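Local coordinates for B12-binding domain-containing protein (Kitasatospora setae, PDB 6WTE) that binds cobalamin and a [4Fe-4S] cluster and, as the radical SAM methylase TsrM, probably transfers methyl groups by a non-radical route, at residues 179-184 against 414-419; 185-190 against 236-241. All coordinates share one frame; numbering follows the deposited sequence.

Contact 1 (179-184 against 414-419); sequences EPTGQF and FPYTPM
The phenol of Tyr-416 reaches into the bend made by Thr-181 and Gln-183, while the ring of Phe-184 turns to the tyrosine backbone. At the far end of the phenol, Tyr-416 OH packs against the Thr-181 methyl CG2 at 3.4 Å; its hydrogen bond goes to OE2 of Glu-460, in helix 456-461. Gln-183 crosses the tyrosine at about a right angle, its amide plane 65° from the ring, with NE2 3.7 Å from CE1 of Tyr-416. That amide is steered by Thr-181: NE2 of Gln-183 donates to Thr-181 OG1 at 2.8 Å, nearly straight (163°) and in the amide plane. The same OG1 accepts from the backbone N of Gln-183 in an ST turn that overlaps the last two residues of a type I turn from Glu-179 to Gly-182. The loop thus meets the segment that follows strand 404-412 of the radical SAM core, where Thr-417 N-caps helix 418-427 and Phe-414 touches cobalamin. With CG anti to its own carbonyl carbon (chi1 -62°), Phe-184 sends CZ to within 3.2 Å of Tyr-416 O, and its CE2 lies 4.1 Å from Tyr-416 CB. Pro-415 CB covers one face of the tyrosine ring, offset toward the rim.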
# COMPACT_ATOMS: atom_id res chain seq x y z
N GLU A 179 -11.36 -18.80 -9.80
CA GLU A 179 -12.45 -17.83 -9.80
C GLU A 179 -12.30 -16.88 -10.99
O GLU A 179 -11.18 -16.50 -11.33
CB GLU A 179 -12.45 -17.03 -8.50
CG GLU A 179 -13.08 -17.73 -7.31
CD GLU A 179 -14.52 -17.33 -7.13
OE1 GLU A 179 -15.34 -17.59 -8.04
OE2 GLU A 179 -14.84 -16.75 -6.07
N PRO A 180 -13.40 -16.51 -11.66
CA PRO A 180 -13.26 -15.59 -12.80
C PRO A 180 -12.64 -14.26 -12.38
O PRO A 180 -12.06 -13.56 -13.23
CB PRO A 180 -14.70 -15.41 -13.29
CG PRO A 180 -15.39 -16.67 -12.87
CD PRO A 180 -14.76 -17.07 -11.57
N THR A 181 -12.74 -13.89 -11.10
CA THR A 181 -12.13 -12.69 -10.56
C THR A 181 -10.69 -12.91 -10.12
O THR A 181 -10.00 -11.93 -9.82
CB THR A 181 -12.92 -12.19 -9.35
OG1 THR A 181 -12.85 -13.18 -8.31
CG2 THR A 181 -14.38 -11.92 -9.72
N GLY A 182 -10.24 -14.16 -10.05
CA GLY A 182 -8.94 -14.46 -9.48
C GLY A 182 -8.79 -14.07 -8.03
O GLY A 182 -7.66 -13.88 -7.56
N GLN A 183 -9.89 -13.96 -7.29
CA GLN A 183 -9.83 -13.45 -5.93
C GLN A 183 -9.23 -14.48 -4.97
O GLN A 183 -9.41 -15.69 -5.13
CB GLN A 183 -11.23 -13.05 -5.46
CG GLN A 183 -12.19 -14.20 -5.29
CD GLN A 183 -13.57 -13.71 -4.94
OE1 GLN A 183 -13.97 -13.71 -3.78
NE2 GLN A 183 -14.31 -13.29 -5.95
N PHE A 184 -8.51 -13.96 -3.98
CA PHE A 184 -8.03 -14.72 -2.82
C PHE A 184 -7.29 -15.99 -3.22
O PHE A 184 -7.54 -17.08 -2.69
CB PHE A 184 -9.18 -15.03 -1.85
CG PHE A 184 -9.82 -13.81 -1.27
CD1 PHE A 184 -9.18 -13.07 -0.28
CD2 PHE A 184 -11.08 -13.40 -1.69
CE1 PHE A 184 -9.77 -11.95 0.27
CE2 PHE A 184 -11.68 -12.27 -1.14
CZ PHE A 184 -11.02 -11.55 -0.17
N PHE A 414 -13.51 -1.79 -0.53
CA PHE A 414 -12.97 -2.37 -1.75
C PHE A 414 -13.61 -3.73 -2.00
O PHE A 414 -14.09 -4.37 -1.06
CB PHE A 414 -11.44 -2.49 -1.66
CG PHE A 414 -10.74 -1.17 -1.76
CD1 PHE A 414 -10.59 -0.36 -0.64
CD2 PHE A 414 -10.26 -0.71 -2.98
CE1 PHE A 414 -9.96 0.87 -0.72
CE2 PHE A 414 -9.62 0.51 -3.07
CZ PHE A 414 -9.48 1.30 -1.94
N PRO A 415 -13.66 -4.17 -3.26
CA PRO A 415 -14.50 -5.34 -3.59
C PRO A 415 -14.04 -6.64 -2.94
O PRO A 415 -14.88 -7.47 -2.60
CB PRO A 415 -14.41 -5.41 -5.12
CG PRO A 415 -13.18 -4.63 -5.48
CD PRO A 415 -13.11 -3.53 -4.47
N TYR A 416 -12.74 -6.84 -2.77
CA TYR A 416 -12.27 -8.12 -2.25
C TYR A 416 -11.76 -7.96 -0.83
O TYR A 416 -10.65 -8.36 -0.49
CB TYR A 416 -11.20 -8.69 -3.18
CG TYR A 416 -11.73 -8.77 -4.58
CD1 TYR A 416 -12.74 -9.66 -4.90
CD2 TYR A 416 -11.26 -7.93 -5.58
CE1 TYR A 416 -13.26 -9.74 -6.17
CE2 TYR A 416 -11.77 -7.99 -6.88
CZ TYR A 416 -12.78 -8.90 -7.16
OH TYR A 416 -13.30 -8.99 -8.42
N THR A 417 -12.59 -7.33 -0.00
CA THR A 417 -12.40 -7.31 1.43
C THR A 417 -13.65 -7.90 2.08
O THR A 417 -14.75 -7.77 1.54
CB THR A 417 -12.17 -5.90 1.96
OG1 THR A 417 -13.36 -5.11 1.78
CG2 THR A 417 -11.00 -5.23 1.25
N PRO A 418 -13.50 -8.59 3.21
CA PRO A 418 -14.70 -9.11 3.88
C PRO A 418 -15.74 -8.04 4.14
O PRO A 418 -16.94 -8.31 4.00
CB PRO A 418 -14.12 -9.72 5.17
CG PRO A 418 -12.72 -10.12 4.78
CD PRO A 418 -12.25 -9.05 3.85
N MET A 419 -15.32 -6.82 4.48
CA MET A 419 -16.26 -5.72 4.70
C MET A 419 -17.01 -5.39 3.42
O MET A 419 -18.24 -5.29 3.43
CB MET A 419 -15.53 -4.48 5.22
CG MET A 419 -15.26 -4.47 6.72
SD MET A 419 -16.78 -4.24 7.66
CE MET A 419 -17.09 -2.49 7.43

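Contact 2 (185-190 against 236-241); sequences EPRVWQ and EPDAKG
With CG set beside its backbone N (chi1 -50°) and the chain extended as far as NE, Arg-187 carries its guanidinium past Lys-240 O to Asp-238, whose CG stands anti to its own N (chi1 169°). The result is a salt-bridge network of Glu-185, Arg-187 and Asp-238, laid against the short helix that follows the cluster-binding cysteines of the radical SAM core. Two guanidinium nitrogens converge on one backbone oxygen: NH2 of Arg-187 donates to Asp-238 O at 2.8 Å, tilted 15° from the carbonyl plane, and NE adds a weak bond to it at 3.0 Å. NH2 is also bonded to the backbone O of Gly-182. The Asp-238 carboxylate stands almost perpendicular to the guanidinium, and its OD1 meets the edge of that group 3.3 Å from Arg-187 NH2. The remaining nitrogen, NH1 of Arg-187, forms a salt bridge with Glu-185 OE1, which is shared with Arg-162, while Asp-238 OD2 is matched by Lys-126. Were Arg-187 an alanine, Asp-238 O would probably lose both donors, and Glu-185 and Asp-238 the cation that bridges them. The helix also brings ligand contacts: Lys-240 and Glu-236 bind cobalamin, and Pro-237 touches the iron-sulfur cluster. At its end Gly-241 closes on Pro-186 so tightly that any CB would strike the proline carbonyl; the CA of Gly-241 makes C-H...O contacts with Glu-185 O at 3.4 Å and Pro-186 O at 3.3 Å.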
# COMPACT_ATOMS: atom_id res chain seq x y z
N GLU A 185 -6.36 -15.85 -4.16
CA GLU A 185 -5.43 -16.90 -4.53
C GLU A 185 -4.12 -16.72 -3.78
O GLU A 185 -3.78 -15.61 -3.35
CB GLU A 185 -5.17 -16.88 -6.04
CG GLU A 185 -6.41 -17.17 -6.89
CD GLU A 185 -6.17 -16.95 -8.38
OE1 GLU A 185 -5.07 -16.49 -8.75
OE2 GLU A 185 -7.09 -17.23 -9.18
N PRO A 186 -3.34 -17.79 -3.59
CA PRO A 186 -2.05 -17.63 -2.88
C PRO A 186 -1.06 -16.76 -3.63
O PRO A 186 -0.35 -15.96 -3.00
CB PRO A 186 -1.55 -19.07 -2.74
CG PRO A 186 -2.80 -19.92 -2.80
CD PRO A 186 -3.68 -19.21 -3.80
N ARG A 187 -0.99 -16.91 -4.95
CA ARG A 187 -0.12 -16.14 -5.86
C ARG A 187 1.36 -16.35 -5.60
O ARG A 187 2.19 -15.61 -6.15
CB ARG A 187 -0.46 -14.64 -5.82
CG ARG A 187 -1.95 -14.37 -6.00
CD ARG A 187 -2.28 -12.90 -6.31
NE ARG A 187 -3.61 -12.59 -5.81
CZ ARG A 187 -4.73 -12.95 -6.41
NH1 ARG A 187 -4.69 -13.62 -7.56
NH2 ARG A 187 -5.91 -12.66 -5.86
N VAL A 188 1.73 -17.37 -4.82
CA VAL A 188 3.15 -17.64 -4.56
C VAL A 188 3.89 -17.92 -5.86
O VAL A 188 5.05 -17.50 -6.04
CB VAL A 188 3.30 -18.79 -3.55
CG1 VAL A 188 4.77 -19.17 -3.38
CG2 VAL A 188 2.70 -18.40 -2.21
N TRP A 189 3.25 -18.63 -6.80
CA TRP A 189 3.91 -18.95 -8.07
C TRP A 189 4.26 -17.71 -8.87
O TRP A 189 5.12 -17.78 -9.76
CB TRP A 189 3.03 -19.88 -8.92
CG TRP A 189 1.78 -19.24 -9.48
CD1 TRP A 189 0.53 -19.24 -8.92
CD2 TRP A 189 1.66 -18.53 -10.72
NE1 TRP A 189 -0.36 -18.57 -9.74
CE2 TRP A 189 0.32 -18.12 -10.85
CE3 TRP A 189 2.56 -18.20 -11.74
CZ2 TRP A 189 -0.15 -17.40 -11.94
CZ3 TRP A 189 2.10 -17.48 -12.83
CH2 TRP A 189 0.76 -17.09 -12.92
N GLN A 190 3.62 -16.58 -8.58
CA GLN A 190 3.88 -15.34 -9.31
C GLN A 190 5.12 -14.61 -8.81
O GLN A 190 5.60 -13.70 -9.49
CB GLN A 190 2.67 -14.41 -9.21
CG GLN A 190 1.36 -15.04 -9.73
CD GLN A 190 0.15 -14.16 -9.55
OE1 GLN A 190 -0.97 -14.65 -9.38
NE2 GLN A 190 0.34 -12.84 -9.62
N GLU A 236 -5.10 -6.62 1.21
CA GLU A 236 -3.82 -7.21 0.84
C GLU A 236 -3.86 -8.73 0.66
O GLU A 236 -3.16 -9.23 -0.23
CB GLU A 236 -2.74 -6.82 1.87
CG GLU A 236 -2.60 -5.31 1.96
CD GLU A 236 -1.33 -4.84 2.62
OE1 GLU A 236 -0.32 -5.59 2.62
OE2 GLU A 236 -1.34 -3.70 3.14
N PRO A 237 -4.60 -9.51 1.45
CA PRO A 237 -4.69 -10.94 1.13
C PRO A 237 -5.12 -11.18 -0.31
O PRO A 237 -4.53 -12.01 -1.01
CB PRO A 237 -5.70 -11.47 2.14
CG PRO A 237 -5.51 -10.58 3.33
CD PRO A 237 -5.24 -9.21 2.75
N ASP A 238 -6.10 -10.43 -0.80
CA ASP A 238 -6.53 -10.62 -2.18
C ASP A 238 -5.54 -10.00 -3.16
O ASP A 238 -5.16 -10.63 -4.15
CB ASP A 238 -7.91 -10.03 -2.41
CG ASP A 238 -8.24 -10.00 -3.88
OD1 ASP A 238 -8.43 -11.09 -4.45
OD2 ASP A 238 -8.28 -8.90 -4.46
N ALA A 239 -5.15 -8.75 -2.91
CA ALA A 239 -4.40 -8.00 -3.91
C ALA A 239 -2.93 -8.41 -3.97
O ALA A 239 -2.30 -8.25 -5.02
CB ALA A 239 -4.52 -6.50 -3.64
N LYS A 240 -2.37 -8.90 -2.87
CA LYS A 240 -1.01 -9.43 -2.87
C LYS A 240 -0.96 -10.94 -2.99
O LYS A 240 -0.12 -11.48 -3.72
CB LYS A 240 -0.27 -9.00 -1.60
CG LYS A 240 -0.34 -7.52 -1.29
CD LYS A 240 0.42 -6.68 -2.32
CE LYS A 240 1.93 -6.90 -2.25
NZ LYS A 240 2.67 -5.78 -2.90
N GLY A 241 -1.83 -11.65 -2.28
CA GLY A 241 -1.80 -13.10 -2.26
C GLY A 241 -2.03 -13.57 -0.85
O GLY A 241 -1.65 -12.91 0.12

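Overall arrangement
Both contacts are largely buried and draw on one loop between strand 174-175 and helix 209-214, with contact 2 nested inside the chain span closed by contact 1. Their centres lie 11 Å apart and they join directly: Gly-182 O takes a bond from Arg-187 NH2, and Asp-238 OD1 one from Phe-184 N. The 179-184 half rests on the segment leading into helix 418-427, mainly through aromatic and van der Waals packing, whereas 185-190 grips helix 236-240 by a salt bridge and side-chain bonds to a backbone oxygen. Phe-414 brings contact 1 to cobalamin; contact 2 reaches both cofactors, through Glu-236, Pro-237 and Lys-240, and its centre lies nearer the middle of the chain.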